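Local coordinates for protein glucose-6-phosphate dehydrogenase (Trypanosoma cruzi, PDB 5AQ1) that catalyses the NADP+-dependent oxidation of glucose 6-phosphate, the first step of the pentose phosphate pathway, yielding NADPH, at residues D120-R123 against L124-I128; G257-F260 against D261-I265; A497-F500 against I501-G505. All coordinates share one frame; numbering follows the deposited sequence.

Contact 1: residues D120-R123 against L124-I128; sequences DFAR and LNERI
F121 and L124 meet one turn apart on helix 118-134, which crosses from strand 108-112 to strand 143-148 of the nucleotide-binding domain. The backbone repeats the alpha-helical bond four times across the segments: L124 N to D120 O at 2.9 Å, then N125 N to F121 O, E126 N to A122 O and R127 N to R123 O.

Between side chains the apolar touch is loose. F121 CD1 and L124 CD2 lie 4.3 Å apart, the methyl approaching the ring obliquely. With its CG anti to the backbone N (chi1 176°), L124 carries its branches to the sheet, against V36, L69, Y71 and M111. A branched aliphatic group suits that buried, greasy surface.

Charged residues border the sheet-facing side. D120 OD1 forms a salt bridge with R123 NH1 at 3.0 Å, in which the hydrogen bond is weak; D120 OD2 is held by S114 and R123 NH2 by the carbonyl of T112, fixing both charged ends where the helix begins. N125 OD1 is taken by R144. E126 CG, placed by a chi1 of -70°, lies 3.3 Å from A122 O, and the chain is extended from there.

With L124 and I128 facing the parallel sheet and E126 exposed, such a helix is the connecting element of a beta-alpha-beta crossover, as in a Rossmann fold.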
loop_
_atom_site.group_PDB
_atom_site.type_symbol
_atom_site.label_atom_id
_atom_site.label_comp_id
_atom_site.label_asym_id
_atom_site.label_seq_id
_atom_site.Cartn_x
_atom_site.Cartn_y
_atom_site.Cartn_z
ATOM N N ASP B 120 -14.804 -2.219 61.741
ATOM C CA ASP B 120 -14.058 -3.342 61.180
ATOM C C ASP B 120 -12.953 -2.901 60.215
ATOM O O ASP B 120 -11.912 -3.557 60.122
ATOM C CB ASP B 120 -15.013 -4.319 60.492
ATOM C CG ASP B 120 -15.958 -4.996 61.468
ATOM O OD1 ASP B 120 -15.522 -5.342 62.587
ATOM O OD2 ASP B 120 -17.138 -5.196 61.112
ATOM N N PHE B 121 -13.176 -1.801 59.500
ATOM C CA PHE B 121 -12.140 -1.225 58.643
ATOM C C PHE B 121 -11.054 -0.527 59.463
ATOM O O PHE B 121 -9.908 -0.423 59.022
ATOM C CB PHE B 121 -12.748 -0.266 57.616
ATOM C CG PHE B 121 -13.594 -0.957 56.586
ATOM C CD1 PHE B 121 -13.002 -1.659 55.544
ATOM C CD2 PHE B 121 -14.978 -0.930 56.669
ATOM C CE1 PHE B 121 -13.775 -2.309 54.597
ATOM C CE2 PHE B 121 -15.757 -1.579 55.725
ATOM C CZ PHE B 121 -15.154 -2.269 54.688
ATOM N N ALA B 122 -11.418 -0.051 60.650
ATOM C CA ALA B 122 -10.439 0.449 61.610
ATOM C C ALA B 122 -9.581 -0.702 62.145
ATOM O O ALA B 122 -8.364 -0.564 62.265
ATOM C CB ALA B 122 -11.135 1.168 62.757
ATOM N N ARG B 123 -10.219 -1.827 62.468
ATOM C CA ARG B 123 -9.497 -3.032 62.885
ATOM C C ARG B 123 -8.552 -3.511 61.787
ATOM O O ARG B 123 -7.406 -3.877 62.064
ATOM C CB ARG B 123 -10.468 -4.159 63.258
ATOM C CG ARG B 123 -11.139 -3.983 64.608
ATOM C CD ARG B 123 -12.254 -4.995 64.844
ATOM N NE ARG B 123 -11.790 -6.381 64.735
ATOM C CZ ARG B 123 -12.125 -7.245 63.770
ATOM N NH1 ARG B 123 -12.956 -6.905 62.783
ATOM N NH2 ARG B 123 -11.626 -8.475 63.793
ATOM N N LEU B 124 -9.044 -3.514 60.547
ATOM C CA LEU B 124 -8.241 -3.901 59.382
ATOM C C LEU B 124 -6.999 -3.024 59.252
ATOM O O LEU B 124 -5.889 -3.528 59.074
ATOM C CB LEU B 124 -9.078 -3.813 58.100
ATOM C CG LEU B 124 -8.386 -4.089 56.755
ATOM C CD1 LEU B 124 -7.719 -5.456 56.731
ATOM C CD2 LEU B 124 -9.379 -3.965 55.609
ATOM N N ASN B 125 -7.200 -1.712 59.348
ATOM C CA ASN B 125 -6.103 -0.751 59.297
ATOM C C ASN B 125 -5.029 -1.044 60.346
ATOM O O ASN B 125 -3.833 -1.002 60.055
ATOM C CB ASN B 125 -6.650 0.664 59.492
ATOM C CG ASN B 125 -5.586 1.732 59.333
ATOM O OD1 ASN B 125 -5.091 1.967 58.236
ATOM N ND2 ASN B 125 -5.235 2.391 60.430
ATOM N N GLU B 126 -5.472 -1.341 61.563
ATOM C CA GLU B 126 -4.568 -1.598 62.688
ATOM C C GLU B 126 -3.767 -2.876 62.504
ATOM O O GLU B 126 -2.595 -2.942 62.880
ATOM C CB GLU B 126 -5.359 -1.679 63.994
ATOM C CG GLU B 126 -5.918 -0.339 64.431
ATOM C CD GLU B 126 -6.995 -0.460 65.486
ATOM O OE1 GLU B 126 -7.031 -1.465 66.231
ATOM O OE2 GLU B 126 -7.826 0.469 65.557
ATOM N N ARG B 127 -4.414 -3.894 61.950
ATOM C CA ARG B 127 -3.751 -5.149 61.652
ATOM C C ARG B 127 -2.673 -4.935 60.591
ATOM O O ARG B 127 -1.581 -5.501 60.681
ATOM C CB ARG B 127 -4.775 -6.174 61.177
ATOM C CG ARG B 127 -4.200 -7.547 60.882
ATOM C CD ARG B 127 -3.530 -8.171 62.101
ATOM N NE ARG B 127 -3.649 -9.626 62.064
ATOM C CZ ARG B 127 -4.719 -10.311 62.470
ATOM N NH1 ARG B 127 -5.786 -9.687 62.972
ATOM N NH2 ARG B 127 -4.725 -11.637 62.376
ATOM N N ILE B 128 -2.987 -4.107 59.597
ATOM C CA ILE B 128 -2.014 -3.732 58.576
ATOM C C ILE B 128 -0.872 -2.949 59.213
ATOM O O ILE B 128 0.294 -3.219 58.930
ATOM C CB ILE B 128 -2.655 -2.901 57.442
ATOM C CG1 ILE B 128 -3.632 -3.763 56.637
ATOM C CG2 ILE B 128 -1.585 -2.342 56.511
ATOM C CD1 ILE B 128 -4.559 -2.973 55.738
#

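Contact 2: residues G257-F260 against D261-I265; sequences GGYF and DSIGI
Y259 and I263 touch by a CH-pi contact in the loop that leads into helix 264-282. The methyl CD1 of I263 stands over one face of the tyrosine ring, 3.7 Å from the centroid of the Y259 ring and displaced toward the rim, nearest CE2. In Y259 the CG is anti to the backbone N (chi1 179°), which lays the ring where I263 CD1 meets its face. The same tyrosine touches the bound NADPH and packs on P182, so I263 CD1 packs against a residue of the coenzyme pocket.

Ring-to-backbone packing dominates at F260. Its CZ comes within 3.4 Å of I265 N and 4.2 Å of I265 CB, and one face of the F260 ring has the N of G264 over its centre, 4.1 Å above the plane. Glycine suits position 264 because its phi is positive (83°).

Hydrogen bonds shape the turns. F260 O receives two N-H groups, from I263 N and G264 N, both at 2.9 Å: that of G264 arrives nearly along the C=O axis, whereas that of I263 comes from well above the carbonyl plane. A weaker bond of 3.3 Å from D261 N to G258 O closes the preceding turn, and the positive phi of G258 favours glycine there as well.

Polar anchors lie beyond the segments. D261 OD1 is bonded by S339 and Y329, and the carbonyl of S262 by R185.

F260 and I263 also pack on D268, a residue of the glucose 6-phosphate pocket. These consecutive tight turns thus lie between the two sites of glucose-6-phosphate dehydrogenase, with Y259 at the NADPH and the side chain of F260 about 5 Å from the substrate.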
loop_
_atom_site.group_PDB
_atom_site.type_symbol
_atom_site.label_atom_id
_atom_site.label_comp_id
_atom_site.label_asym_id
_atom_site.label_seq_id
_atom_site.Cartn_x
_atom_site.Cartn_y
_atom_site.Cartn_z
ATOM N N GLY B 257 -26.536 -21.435 40.662
ATOM C CA GLY B 257 -27.616 -20.840 41.444
ATOM C C GLY B 257 -28.403 -19.817 40.641
ATOM O O GLY B 257 -29.045 -18.936 41.215
ATOM N N GLY B 258 -28.360 -19.942 39.313
ATOM C CA GLY B 258 -29.048 -19.020 38.410
ATOM C C GLY B 258 -28.401 -17.650 38.308
ATOM O O GLY B 258 -29.043 -16.694 37.877
ATOM N N TYR B 259 -27.132 -17.551 38.696
ATOM C CA TYR B 259 -26.400 -16.286 38.646
ATOM C C TYR B 259 -26.223 -15.800 37.207
ATOM O O TYR B 259 -26.210 -14.595 36.942
ATOM C CB TYR B 259 -25.033 -16.453 39.313
ATOM C CG TYR B 259 -24.172 -15.209 39.298
ATOM C CD1 TYR B 259 -24.595 -14.037 39.924
ATOM C CD2 TYR B 259 -22.928 -15.207 38.666
ATOM C CE1 TYR B 259 -23.807 -12.896 39.919
ATOM C CE2 TYR B 259 -22.132 -14.072 38.656
ATOM C CZ TYR B 259 -22.573 -12.918 39.284
ATOM O OH TYR B 259 -21.783 -11.787 39.278
ATOM N N PHE B 260 -26.090 -16.750 36.286
ATOM C CA PHE B 260 -25.873 -16.451 34.875
ATOM C C PHE B 260 -27.115 -15.877 34.181
ATOM O O PHE B 260 -26.989 -15.098 33.235
ATOM C CB PHE B 260 -25.412 -17.723 34.155
ATOM C CG PHE B 260 -24.959 -17.496 32.744
ATOM C CD1 PHE B 260 -23.640 -17.160 32.468
ATOM C CD2 PHE B 260 -25.848 -17.630 31.685
ATOM C CE1 PHE B 260 -23.219 -16.952 31.164
ATOM C CE2 PHE B 260 -25.433 -17.425 30.380
ATOM C CZ PHE B 260 -24.117 -17.085 30.119
ATOM N N ASP B 261 -28.304 -16.242 34.656
ATOM C CA ASP B 261 -29.553 -15.886 33.971
ATOM C C ASP B 261 -29.759 -14.383 33.779
ATOM O O ASP B 261 -30.254 -13.949 32.736
ATOM C CB ASP B 261 -30.758 -16.465 34.710
ATOM C CG ASP B 261 -32.031 -16.382 33.894
ATOM O OD1 ASP B 261 -32.083 -17.013 32.818
ATOM O OD2 ASP B 261 -32.974 -15.684 34.328
ATOM N N SER B 262 -29.389 -13.600 34.787
ATOM C CA SER B 262 -29.522 -12.150 34.711
ATOM C C SER B 262 -28.368 -11.500 33.946
ATOM O O SER B 262 -28.423 -10.310 33.659
ATOM C CB SER B 262 -29.608 -11.554 36.118
ATOM O OG SER B 262 -28.455 -11.877 36.881
ATOM N N ILE B 263 -27.336 -12.278 33.616
ATOM C CA ILE B 263 -26.136 -11.755 32.965
ATOM C C ILE B 263 -26.122 -12.080 31.469
ATOM O O ILE B 263 -26.124 -11.170 30.635
ATOM C CB ILE B 263 -24.857 -12.294 33.650
ATOM C CG1 ILE B 263 -24.853 -11.894 35.127
ATOM C CG2 ILE B 263 -23.602 -11.746 32.983
ATOM C CD1 ILE B 263 -23.786 -12.575 35.955
ATOM N N GLY B 264 -26.102 -13.368 31.131
ATOM C CA GLY B 264 -26.057 -13.802 29.731
ATOM C C GLY B 264 -24.650 -13.791 29.161
ATOM O O GLY B 264 -23.736 -13.214 29.746
ATOM N N ILE B 265 -24.483 -14.432 28.007
ATOM C CA ILE B 265 -23.155 -14.621 27.405
ATOM C C ILE B 265 -22.512 -13.313 26.926
ATOM O O ILE B 265 -21.287 -13.189 26.913
ATOM C CB ILE B 265 -23.200 -15.659 26.246
ATOM C CG1 ILE B 265 -21.793 -16.138 25.858
ATOM C CG2 ILE B 265 -23.920 -15.098 25.022
ATOM C CD1 ILE B 265 -21.087 -16.931 26.935
#

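Contact 3: residues A497-F500 against I501-G505; sequences AQEF and IRISG
A497 to F500 pair with I501 to S504 through successive alpha-helical N-H to C=O bonds, the straightest being I503 N to E499 O at 171°, until G505 turns to positive phi and ends helix 495-504 in a Schellman motif. G505 N bonds R502 O at 3.1 Å and, weakly, I501 O; glycine suits a conformation in which a side chain would crowd the preceding carbonyl.

On the exposed side, E499 and R502 run side by side as a salt bridge. The guanidinium presents its NE edge: R502 NH2 reaches the syn lone pair of E499 OE2 at 2.7 Å, while R502 NE meets E499 OE1 at 3.3 Å in the guanidinium plane. The two planes are turned 41° apart, so this paired grip is twisted rather than coplanar. Opposite charges three residues apart suit the exposed face of the helix.

F500 O takes two bonds from S504, one from S504 N at 3.1 Å and one from S504 OG at 2.6 Å, arriving from opposite faces of the carbonyl plane. S504 chi1 of -67° sets OG beside its own backbone N, from where it also lies over the centre of the F500 ring.

I501 packs on I362 and R364 of strand 361-366, while A497 and F500 rest on strand 344-349, whose R348 bonds S504 OG; this last helix thus lies across neighbouring strands of the large mixed sheet.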
loop_
_atom_site.group_PDB
_atom_site.type_symbol
_atom_site.label_atom_id
_atom_site.label_comp_id
_atom_site.label_asym_id
_atom_site.label_seq_id
_atom_site.Cartn_x
_atom_site.Cartn_y
_atom_site.Cartn_z
ATOM N N ALA B 497 -26.341 -20.035 13.038
ATOM C CA ALA B 497 -25.125 -19.320 13.416
ATOM C C ALA B 497 -24.044 -19.495 12.354
ATOM O O ALA B 497 -23.364 -18.537 11.998
ATOM C CB ALA B 497 -24.620 -19.799 14.765
ATOM N N GLN B 498 -23.889 -20.713 11.842
ATOM C CA GLN B 498 -22.906 -20.978 10.784
ATOM C C GLN B 498 -23.258 -20.282 9.478
ATOM O O GLN B 498 -22.376 -19.781 8.783
ATOM C CB GLN B 498 -22.751 -22.485 10.536
ATOM C CG GLN B 498 -22.054 -23.237 11.664
ATOM C CD GLN B 498 -20.662 -22.698 11.968
ATOM O OE1 GLN B 498 -19.980 -22.163 11.088
ATOM N NE2 GLN B 498 -20.236 -22.836 13.222
ATOM N N GLU B 499 -24.544 -20.256 9.144
ATOM C CA GLU B 499 -25.001 -19.563 7.945
ATOM C C GLU B 499 -24.796 -18.056 8.087
ATOM O O GLU B 499 -24.386 -17.392 7.138
ATOM C CB GLU B 499 -26.471 -19.892 7.659
ATOM C CG GLU B 499 -27.044 -19.255 6.394
ATOM C CD GLU B 499 -26.212 -19.515 5.146
ATOM O OE1 GLU B 499 -25.554 -20.577 5.054
ATOM O OE2 GLU B 499 -26.221 -18.650 4.245
ATOM N N PHE B 500 -25.066 -17.526 9.277
ATOM C CA PHE B 500 -24.815 -16.113 9.564
ATOM C C PHE B 500 -23.334 -15.763 9.407
ATOM O O PHE B 500 -22.999 -14.716 8.856
ATOM C CB PHE B 500 -25.295 -15.750 10.971
ATOM C CG PHE B 500 -25.001 -14.329 11.363
ATOM C CD1 PHE B 500 -25.731 -13.282 10.821
ATOM C CD2 PHE B 500 -23.990 -14.037 12.271
ATOM C CE1 PHE B 500 -25.462 -11.968 11.177
ATOM C CE2 PHE B 500 -23.717 -12.728 12.633
ATOM C CZ PHE B 500 -24.454 -11.692 12.085
ATOM N N ILE B 501 -22.460 -16.640 9.896
ATOM C CA ILE B 501 -21.017 -16.443 9.770
ATOM C C ILE B 501 -20.597 -16.444 8.300
ATOM O O ILE B 501 -19.802 -15.601 7.880
ATOM C CB ILE B 501 -20.223 -17.513 10.558
ATOM C CG1 ILE B 501 -20.378 -17.270 12.062
ATOM C CG2 ILE B 501 -18.742 -17.482 10.191
ATOM C CD1 ILE B 501 -19.930 -18.425 12.936
ATOM N N ARG B 502 -21.142 -17.379 7.527
ATOM C CA ARG B 502 -20.782 -17.517 6.119
ATOM C C ARG B 502 -21.147 -16.269 5.315
ATOM O O ARG B 502 -20.304 -15.739 4.592
ATOM C CB ARG B 502 -21.449 -18.751 5.506
ATOM C CG ARG B 502 -20.890 -19.142 4.143
ATOM C CD ARG B 502 -21.800 -20.119 3.411
ATOM N NE ARG B 502 -23.118 -19.543 3.145
ATOM C CZ ARG B 502 -23.378 -18.623 2.214
ATOM N NH1 ARG B 502 -22.418 -18.151 1.421
ATOM N NH2 ARG B 502 -24.619 -18.168 2.070
ATOM N N ILE B 503 -22.384 -15.790 5.452
ATOM C CA ILE B 503 -22.820 -14.609 4.700
ATOM C C ILE B 503 -22.140 -13.337 5.202
ATOM O O ILE B 503 -22.049 -12.354 4.471
ATOM C CB ILE B 503 -24.356 -14.398 4.703
ATOM C CG1 ILE B 503 -24.874 -13.944 6.074
ATOM C CG2 ILE B 503 -25.085 -15.648 4.230
ATOM C CD1 ILE B 503 -25.808 -12.753 5.988
ATOM N N SER B 504 -21.679 -13.358 6.453
ATOM C CA SER B 504 -20.939 -12.237 7.023
ATOM C C SER B 504 -19.557 -12.055 6.385
ATOM O O SER B 504 -18.972 -10.978 6.490
ATOM C CB SER B 504 -20.786 -12.397 8.539
ATOM O OG SER B 504 -22.034 -12.295 9.201
ATOM N N GLY B 505 -19.032 -13.104 5.750
ATOM C CA GLY B 505 -17.797 -12.993 4.977
ATOM C C GLY B 505 -16.631 -13.859 5.421
ATOM O O GLY B 505 -15.553 -13.768 4.843
#

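How the contacts relate
Following the chain from the N terminus, contact 1 comes first, a turn of the helix that links two strands of the parallel nucleotide-binding sheet. Contact 2 follows where the chain leaves strand 240-248 and turns into helix 264-282, beside both bound ligands. Contact 3 is near the C terminus, in the helix packed on the mixed sheet. Each joins adjoining residues and closes only a single turn or two, so none nests in or crosses another. None touches another: contacts 2 and 3 approach to about 11 Å between nearest atoms, while contacts 1 and 3 lie on opposite sides of the chain's centre.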